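Local coordinates for mevalonate kinase, putative (Leishmania major, PDB 2HFS), which probably phosphorylates (R)-mevalonate with ATP to give (R)-5-phosphomevalonate, the first of three steps from mevalonate to isopentenyl diphosphate, at residues Glu27-His32 with Asp224-Ile229; Ser117-Phe122 with Leu141-Gly146. All blocks are in the same frame, centred on the assembly; numbering follows the deposited sequence.

Contact 1: Glu27-His32 with Asp224-Ile229; sequences EHFVVH and DNYTHI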
ATOM      1  N   GLU A  27      -6.173  -4.022   9.310  1.00 12.02           N
ATOM      2  CA  GLU A  27      -4.873  -3.707   9.903  1.00 11.01           C
ATOM      3  C   GLU A  27      -4.864  -4.079  11.391  1.00 12.42           C
ATOM      4  O   GLU A  27      -5.863  -3.885  12.110  1.00 10.19           O
ATOM      5  CB  GLU A  27      -4.524  -2.231   9.773  1.00 11.04           C
ATOM      6  CG  GLU A  27      -5.607  -1.281  10.245  1.00  8.61           C
ATOM      7  CD  GLU A  27      -6.586  -0.961   9.122  1.00 10.96           C
ATOM      8  OE1 GLU A  27      -6.192  -0.219   8.185  1.00 10.62           O
ATOM      9  OE2 GLU A  27      -7.727  -1.480   9.146  1.00 10.80           O
ATOM     10  N   HIS A  28      -3.728  -4.591  11.849  1.00 10.41           N
ATOM     11  CA  HIS A  28      -3.562  -5.032  13.246  1.00 11.04           C
ATOM     12  C   HIS A  28      -4.248  -6.339  13.632  1.00 11.56           C
ATOM     13  O   HIS A  28      -3.615  -7.226  14.219  1.00 13.93           O
ATOM     14  CB  HIS A  28      -3.886  -3.891  14.227  1.00 11.89           C
ATOM     15  CG  HIS A  28      -2.897  -2.777  14.160  1.00 11.21           C
ATOM     16  ND1 HIS A  28      -1.629  -2.886  14.686  1.00 14.75           N
ATOM     17  CD2 HIS A  28      -2.965  -1.556  13.580  1.00 12.07           C
ATOM     18  CE1 HIS A  28      -0.959  -1.774  14.447  1.00 15.60           C
ATOM     19  NE2 HIS A  28      -1.740  -0.955  13.760  1.00 13.69           N
ATOM     20  N   PHE A  29      -5.527  -6.484  13.295  1.00 11.67           N
ATOM     21  CA  PHE A  29      -6.256  -7.718  13.627  1.00 11.73           C
ATOM     22  C   PHE A  29      -5.782  -8.918  12.805  1.00 13.20           C
ATOM     23  O   PHE A  29      -5.836 -10.079  13.262  1.00 12.45           O
ATOM     24  CB  PHE A  29      -7.756  -7.502  13.462  1.00 13.51           C
ATOM     25  CG  PHE A  29      -8.324  -6.508  14.443  1.00 11.87           C
ATOM     26  CD1 PHE A  29      -8.713  -5.239  14.029  1.00 13.76           C
ATOM     27  CD2 PHE A  29      -8.437  -6.834  15.797  1.00  9.40           C
ATOM     28  CE1 PHE A  29      -9.226  -4.313  14.945  1.00 10.06           C
ATOM     29  CE2 PHE A  29      -8.972  -5.917  16.719  1.00 10.70           C
ATOM     30  CZ  PHE A  29      -9.354  -4.647  16.285  1.00  9.61           C
ATOM     31  N   VAL A  30      -5.299  -8.623  11.604  1.00 12.25           N
ATOM     32  CA  VAL A  30      -4.696  -9.618  10.724  1.00 12.88           C
ATOM     33  C   VAL A  30      -3.486 -10.335  11.361  1.00 12.46           C
ATOM     34  O   VAL A  30      -3.260 -11.530  11.120  1.00 13.82           O
ATOM     35  CB  VAL A  30      -4.303  -8.967   9.371  1.00 11.46           C
ATOM     36  CG1 VAL A  30      -3.190  -7.906   9.566  1.00 12.09           C
ATOM     37  CG2 VAL A  30      -3.899 -10.013   8.353  1.00 14.60           C
ATOM     38  N   VAL A  31      -2.715  -9.597  12.157  1.00 13.59           N
ATOM     39  CA  VAL A  31      -1.594 -10.142  12.920  1.00 15.63           C
ATOM     40  C   VAL A  31      -2.053 -11.306  13.813  1.00 15.39           C
ATOM     41  O   VAL A  31      -1.277 -12.219  14.095  1.00 15.86           O
ATOM     42  CB  VAL A  31      -0.907  -9.024  13.741  1.00 12.94           C
ATOM     43  CG1 VAL A  31       0.148  -9.563  14.715  1.00 16.41           C
ATOM     44  CG2 VAL A  31      -0.295  -7.996  12.796  1.00 15.64           C
ATOM     45  N   HIS A  32      -3.326 -11.272  14.213  1.00 16.13           N
ATOM     46  CA  HIS A  32      -3.885 -12.246  15.149  1.00 15.91           C
ATOM     47  C   HIS A  32      -4.819 -13.248  14.482  1.00 17.36           C
ATOM     48  O   HIS A  32      -5.567 -13.973  15.161  1.00 17.36           O
ATOM     49  CB  HIS A  32      -4.540 -11.508  16.322  1.00 16.76           C
ATOM     50  CG  HIS A  32      -3.574 -10.647  17.067  1.00 14.90           C
ATOM     51  ND1 HIS A  32      -2.970 -11.051  18.236  1.00 17.50           N
ATOM     52  CD2 HIS A  32      -3.040  -9.440  16.761  1.00 13.17           C
ATOM     53  CE1 HIS A  32      -2.139 -10.107  18.648  1.00 15.46           C
ATOM     54  NE2 HIS A  32      -2.146  -9.131  17.760  1.00 11.37           N
ATOM     55  N   ASP A 224     -13.181 -10.583  17.846  1.00 12.06           N
ATOM     56  CA  ASP A 224     -14.326 -11.279  17.253  1.00 13.21           C
ATOM     57  C   ASP A 224     -15.249 -10.258  16.615  1.00 12.81           C
ATOM     58  O   ASP A 224     -15.807 -10.498  15.547  1.00 13.10           O
ATOM     59  CB  ASP A 224     -15.096 -12.098  18.279  1.00 13.94           C
ATOM     60  CG  ASP A 224     -14.314 -13.288  18.790  1.00 15.27           C
ATOM     61  OD1 ASP A 224     -13.436 -13.814  18.066  1.00 15.02           O
ATOM     62  OD2 ASP A 224     -14.534 -13.758  19.925  1.00 15.54           O
ATOM     63  N   ASN A 225     -15.380  -9.116  17.283  1.00 13.25           N
ATOM     64  CA  ASN A 225     -16.103  -7.969  16.754  1.00 13.89           C
ATOM     65  C   ASN A 225     -15.575  -7.642  15.368  1.00 13.93           C
ATOM     66  O   ASN A 225     -16.352  -7.353  14.458  1.00 12.93           O
ATOM     67  CB  ASN A 225     -15.960  -6.756  17.692  1.00 14.16           C
ATOM     68  CG  ASN A 225     -16.822  -6.886  18.966  1.00 14.74           C
ATOM     69  OD1 ASN A 225     -17.600  -7.835  19.113  1.00 19.67           O
ATOM     70  ND2 ASN A 225     -16.684  -5.930  19.883  1.00 19.62           N
ATOM     71  N   TYR A 226     -14.253  -7.715  15.216  1.00 12.25           N
ATOM     72  CA  TYR A 226     -13.640  -7.523  13.897  1.00 13.72           C
ATOM     73  C   TYR A 226     -14.042  -8.559  12.844  1.00 12.98           C
ATOM     74  O   TYR A 226     -14.398  -8.201  11.711  1.00 13.81           O
ATOM     75  CB  TYR A 226     -12.111  -7.365  13.939  1.00 13.10           C
ATOM     76  CG  TYR A 226     -11.620  -7.235  12.519  1.00 12.74           C
ATOM     77  CD1 TYR A 226     -11.017  -8.324  11.859  1.00 11.89           C
ATOM     78  CD2 TYR A 226     -11.881  -6.064  11.779  1.00 15.31           C
ATOM     79  CE1 TYR A 226     -10.621  -8.227  10.519  1.00  8.38           C
ATOM     80  CE2 TYR A 226     -11.500  -5.960  10.434  1.00 10.20           C
ATOM     81  CZ  TYR A 226     -10.880  -7.044   9.811  1.00 10.33           C
ATOM     82  OH  TYR A 226     -10.516  -6.929   8.491  1.00  9.85           O
ATOM     83  N   THR A 227     -13.964  -9.838  13.205  1.00 13.93           N
ATOM     84  CA  THR A 227     -14.263 -10.929  12.273  1.00 13.34           C
ATOM     85  C   THR A 227     -15.679 -10.820  11.700  1.00 15.24           C
ATOM     86  O   THR A 227     -15.883 -11.092  10.526  1.00 15.89           O
ATOM     87  CB  THR A 227     -14.013 -12.321  12.896  1.00 15.06           C
ATOM     88  OG1 THR A 227     -14.816 -12.482  14.077  1.00 17.39           O
ATOM     89  CG2 THR A 227     -12.568 -12.443  13.371  1.00 10.56           C
ATOM     90  N   HIS A 228     -16.644 -10.387  12.520  1.00 14.92           N
ATOM     91  CA  HIS A 228     -17.989 -10.116  12.016  1.00 18.48           C
ATOM     92  C   HIS A 228     -18.012  -8.996  10.961  1.00 17.60           C
ATOM     93  O   HIS A 228     -18.675  -9.137   9.924  1.00 19.22           O
ATOM     94  CB  HIS A 228     -18.988  -9.838  13.154  1.00 19.36           C
ATOM     95  CG  HIS A 228     -20.407  -9.701  12.685  1.00 24.61           C
ATOM     96  ND1 HIS A 228     -20.988 -10.585  11.796  1.00 29.08           N
ATOM     97  CD2 HIS A 228     -21.363  -8.787  12.982  1.00 28.29           C
ATOM     98  CE1 HIS A 228     -22.237 -10.218  11.563  1.00 28.38           C
ATOM     99  NE2 HIS A 228     -22.487  -9.128  12.266  1.00 27.88           N
ATOM    100  N   ILE A 229     -17.274  -7.913  11.199  1.00 15.57           N
ATOM    101  CA  ILE A 229     -17.237  -6.800  10.241  1.00 16.77           C
ATOM    102  C   ILE A 229     -16.652  -7.224   8.891  1.00 16.77           C
ATOM    103  O   ILE A 229     -17.226  -6.907   7.848  1.00 16.52           O
ATOM    104  CB  ILE A 229     -16.490  -5.565  10.825  1.00 15.82           C
ATOM    105  CG1 ILE A 229     -17.298  -4.944  11.972  1.00 17.90           C
ATOM    106  CG2 ILE A 229     -16.249  -4.498   9.744  1.00 17.58           C
ATOM    107  CD1 ILE A 229     -16.509  -3.995  12.814  1.00 15.86           C
TER

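Contact 2: Ser117-Phe122 with Leu141-Gly146; sequences SDVVAF and LSAFVG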
ATOM      1  N   SER A 117       5.898  -0.585  -4.383  1.00  9.26           N
ATOM      2  CA  SER A 117       5.624  -0.129  -5.770  1.00  8.84           C
ATOM      3  C   SER A 117       6.924   0.102  -6.511  1.00  8.67           C
ATOM      4  O   SER A 117       7.031  -0.233  -7.702  1.00  7.45           O
ATOM      5  CB  SER A 117       4.774   1.149  -5.816  1.00  8.58           C
ATOM      6  OG  SER A 117       3.771   1.156  -4.806  1.00 11.78           O
ATOM      7  N   ASP A 118       7.893   0.665  -5.782  1.00  7.77           N
ATOM      8  CA  ASP A 118       9.273   0.873  -6.263  1.00  8.58           C
ATOM      9  C   ASP A 118       9.908  -0.451  -6.689  1.00  8.45           C
ATOM     10  O   ASP A 118      10.252  -0.616  -7.876  1.00 10.04           O
ATOM     11  CB  ASP A 118      10.076   1.586  -5.166  1.00  7.94           C
ATOM     12  CG  ASP A 118      11.527   1.903  -5.559  1.00  9.45           C
ATOM     13  OD1 ASP A 118      11.979   1.578  -6.680  1.00 14.93           O
ATOM     14  OD2 ASP A 118      12.281   2.499  -4.773  1.00 15.91           O
ATOM     15  N   VAL A 119      10.045  -1.400  -5.755  1.00  8.90           N
ATOM     16  CA  VAL A 119      10.714  -2.668  -6.091  1.00  9.40           C
ATOM     17  C   VAL A 119       9.915  -3.496  -7.090  1.00  9.81           C
ATOM     18  O   VAL A 119      10.506  -4.226  -7.869  1.00  8.84           O
ATOM     19  CB  VAL A 119      11.172  -3.532  -4.871  1.00 11.59           C
ATOM     20  CG1 VAL A 119      12.352  -2.865  -4.157  1.00 10.67           C
ATOM     21  CG2 VAL A 119      10.023  -3.809  -3.877  1.00 12.43           C
ATOM     22  N   VAL A 120       8.585  -3.351  -7.105  1.00  8.34           N
ATOM     23  CA  VAL A 120       7.803  -4.071  -8.111  1.00  7.72           C
ATOM     24  C   VAL A 120       8.123  -3.530  -9.503  1.00  8.25           C
ATOM     25  O   VAL A 120       8.491  -4.293 -10.403  1.00  7.92           O
ATOM     26  CB  VAL A 120       6.287  -4.047  -7.822  1.00  7.46           C
ATOM     27  CG1 VAL A 120       5.487  -4.503  -9.032  1.00  5.80           C
ATOM     28  CG2 VAL A 120       5.969  -4.944  -6.602  1.00  8.54           C
ATOM     29  N   ALA A 121       8.019  -2.210  -9.670  1.00  6.61           N
ATOM     30  CA  ALA A 121       8.283  -1.581 -10.967  1.00  6.98           C
ATOM     31  C   ALA A 121       9.686  -1.934 -11.471  1.00  6.18           C
ATOM     32  O   ALA A 121       9.870  -2.290 -12.650  1.00  6.45           O
ATOM     33  CB  ALA A 121       8.108  -0.065 -10.855  1.00  6.87           C
ATOM     34  N   PHE A 122      10.659  -1.869 -10.568  1.00  7.38           N
ATOM     35  CA  PHE A 122      12.056  -2.220 -10.849  1.00  9.19           C
ATOM     36  C   PHE A 122      12.215  -3.667 -11.344  1.00  9.35           C
ATOM     37  O   PHE A 122      12.868  -3.901 -12.360  1.00  8.48           O
ATOM     38  CB  PHE A 122      12.897  -1.964  -9.577  1.00  8.60           C
ATOM     39  CG  PHE A 122      14.390  -2.101  -9.773  1.00 11.35           C
ATOM     40  CD1 PHE A 122      15.002  -1.733 -10.964  1.00 11.61           C
ATOM     41  CD2 PHE A 122      15.177  -2.610  -8.737  1.00 12.05           C
ATOM     42  CE1 PHE A 122      16.411  -1.865 -11.124  1.00 13.94           C
ATOM     43  CE2 PHE A 122      16.570  -2.741  -8.877  1.00  9.54           C
ATOM     44  CZ  PHE A 122      17.185  -2.363 -10.068  1.00 10.60           C
ATOM     45  N   LEU A 141       7.862 -12.193  -5.639  1.00 12.99           N
ATOM     46  CA  LEU A 141       8.991 -12.685  -4.862  1.00 12.83           C
ATOM     47  C   LEU A 141      10.193 -11.764  -4.922  1.00 11.99           C
ATOM     48  O   LEU A 141      10.877 -11.552  -3.915  1.00 12.44           O
ATOM     49  CB  LEU A 141       9.430 -14.067  -5.350  1.00 10.98           C
ATOM     50  CG  LEU A 141      10.466 -14.704  -4.415  1.00 14.04           C
ATOM     51  CD1 LEU A 141       9.745 -15.230  -3.191  1.00 14.10           C
ATOM     52  CD2 LEU A 141      11.223 -15.796  -5.134  1.00 13.41           C
ATOM     53  N   SER A 142      10.463 -11.238  -6.110  1.00 10.19           N
ATOM     54  CA  SER A 142      11.579 -10.325  -6.290  1.00 10.55           C
ATOM     55  C   SER A 142      11.311  -9.072  -5.452  1.00 10.29           C
ATOM     56  O   SER A 142      12.215  -8.589  -4.769  1.00 10.25           O
ATOM     57  CB  SER A 142      11.741  -9.974  -7.770  1.00 10.25           C
ATOM     58  OG  SER A 142      12.900  -9.194  -7.978  1.00 11.89           O
ATOM     59  N   ALA A 143      10.073  -8.567  -5.512  1.00 10.93           N
ATOM     60  CA  ALA A 143       9.670  -7.393  -4.731  1.00 11.22           C
ATOM     61  C   ALA A 143       9.812  -7.720  -3.251  1.00 12.50           C
ATOM     62  O   ALA A 143      10.370  -6.945  -2.481  1.00 13.08           O
ATOM     63  CB  ALA A 143       8.247  -6.972  -5.068  1.00 11.36           C
ATOM     64  N   PHE A 144       9.357  -8.904  -2.867  1.00 11.23           N
ATOM     65  CA  PHE A 144       9.418  -9.306  -1.466  1.00 13.60           C
ATOM     66  C   PHE A 144      10.859  -9.304  -0.951  1.00 13.20           C
ATOM     67  O   PHE A 144      11.130  -8.870   0.177  1.00 13.06           O
ATOM     68  CB  PHE A 144       8.781 -10.677  -1.258  1.00 13.02           C
ATOM     69  CG  PHE A 144       8.743 -11.103   0.187  1.00 16.66           C
ATOM     70  CD1 PHE A 144       7.762 -10.619   1.037  1.00 16.74           C
ATOM     71  CD2 PHE A 144       9.698 -11.963   0.696  1.00 14.52           C
ATOM     72  CE1 PHE A 144       7.730 -10.992   2.372  1.00 17.73           C
ATOM     73  CE2 PHE A 144       9.678 -12.336   2.031  1.00 18.38           C
ATOM     74  CZ  PHE A 144       8.687 -11.857   2.869  1.00 15.58           C
ATOM     75  N   VAL A 145      11.778  -9.787  -1.781  1.00 14.41           N
ATOM     76  CA  VAL A 145      13.184  -9.853  -1.387  1.00 15.40           C
ATOM     77  C   VAL A 145      13.684  -8.415  -1.233  1.00 15.49           C
ATOM     78  O   VAL A 145      14.341  -8.076  -0.248  1.00 13.92           O
ATOM     79  CB  VAL A 145      14.027 -10.659  -2.423  1.00 15.45           C
ATOM     80  CG1 VAL A 145      15.517 -10.308  -2.340  1.00 15.66           C
ATOM     81  CG2 VAL A 145      13.783 -12.164  -2.275  1.00 16.36           C
ATOM     82  N   GLY A 146      13.318  -7.562  -2.188  1.00 14.20           N
ATOM     83  CA  GLY A 146      13.838  -6.205  -2.204  1.00 14.52           C
ATOM     84  C   GLY A 146      13.295  -5.370  -1.071  1.00 16.06           C
ATOM     85  O   GLY A 146      14.002  -4.518  -0.534  1.00 15.82           O
TER

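Contact 1: Glu27-His32 with Asp224-Ile229
F29 and Y226 reach each other through different first torsions: F29 carries CG anti to its carbonyl carbon (chi1 -66°), whereas in Y226 CG lies anti to the backbone N (chi1 178°). In both residues CB is directed toward the other segment, and two aromatic rings meet between a loop and a helix of this GHMP kinase. The loop joins strands 17-25 and 36-52 of the mixed sheet and makes a short 3-10 turn at V30-V31; segment 224-229, on helix 216-239, follows H32 by 192 residues. The ring planes are nearly parallel, 6° apart, but offset along their planes, with centroids 5.1 Å apart and little of one ring over the other. What lies over the face of F29 is instead the CB of Y226, a CH-pi contact with CB 4.0 Å from the ring centroid and close to the ring normal. In the reverse direction, CB of F29 comes obliquely to the tyrosine ring, 3.7 Å from Y226 CD1. The contact is buried and made by carbon atoms of the two aromatic side chains; no hydrogen bond crosses between the segments. A34 touches both aromatic side chains, while N252 of helix 242-258 packs on Y226. The phenol hydroxyl of Y226 ties the helix to the same loop beyond the 3-10 turn by a hydrogen bond to the carbonyl of E35. On the helix itself, T227 OG1 donates a 2.7 Å hydrogen bond to D224 O, which also accepts from H228 N.

Contact 2: Ser117-Phe122 with Leu141-Gly146
V119, A143 and G146 carry most of this helix-helix contact in the N-terminal region of the GHMP kinase fold, with V120 adding a smaller share. Helices 114-130 and 136-146 follow each other in the chain and pack closely: their short segments approach to 8.4 Å between axes, with N-to-C directions 133° apart. Small residues permit this, and the CA atoms of V119 and A143 are just 5.0 Å apart. V119 divides its two methyls between successive turns of the partner helix. V119 CG2 presses on A143, 3.5 Å from A143 O and 3.8 Å from A143 CB. The other methyl, anti to the carbonyl carbon of V119 (chi1 -71°), meets the backbone of G146, with V119 CG1 4.1 Å from G146 C. G146, with no side chain, presents its backbone to that methyl. E147 also touches V119, and N159 of helix 157-164 packs on A143. Beside the contact, S123 OG hydrogen-bonds with S142 OG across the helices and with V119 O within its own helix. The methyl of A143 is also met by V120, whose CG2 sits tightly against it, 3.4 Å from A143 CB.

From the N terminus, the chain leaves strand 17-25 and enters the loop holding 27-32, the first side of contact 1. It continues through strands 36-52, 58-62 and 97-103 to helix 114-130, then turns back in helix 136-146; there contact 2 closes a short loop whose nearest ends are 19 residues apart. Only after strands 166-172, 177-182 and 188-194 and helix 201-214 does helix 216-239 close contact 1, a span of 192 residues. The short loop thus lies wholly within the long one, and the two do not cross. Contact 2 joins neighbouring helices, whereas contact 1 ties an N-terminal loop to a later helix. Their centres lie about 28 Å apart.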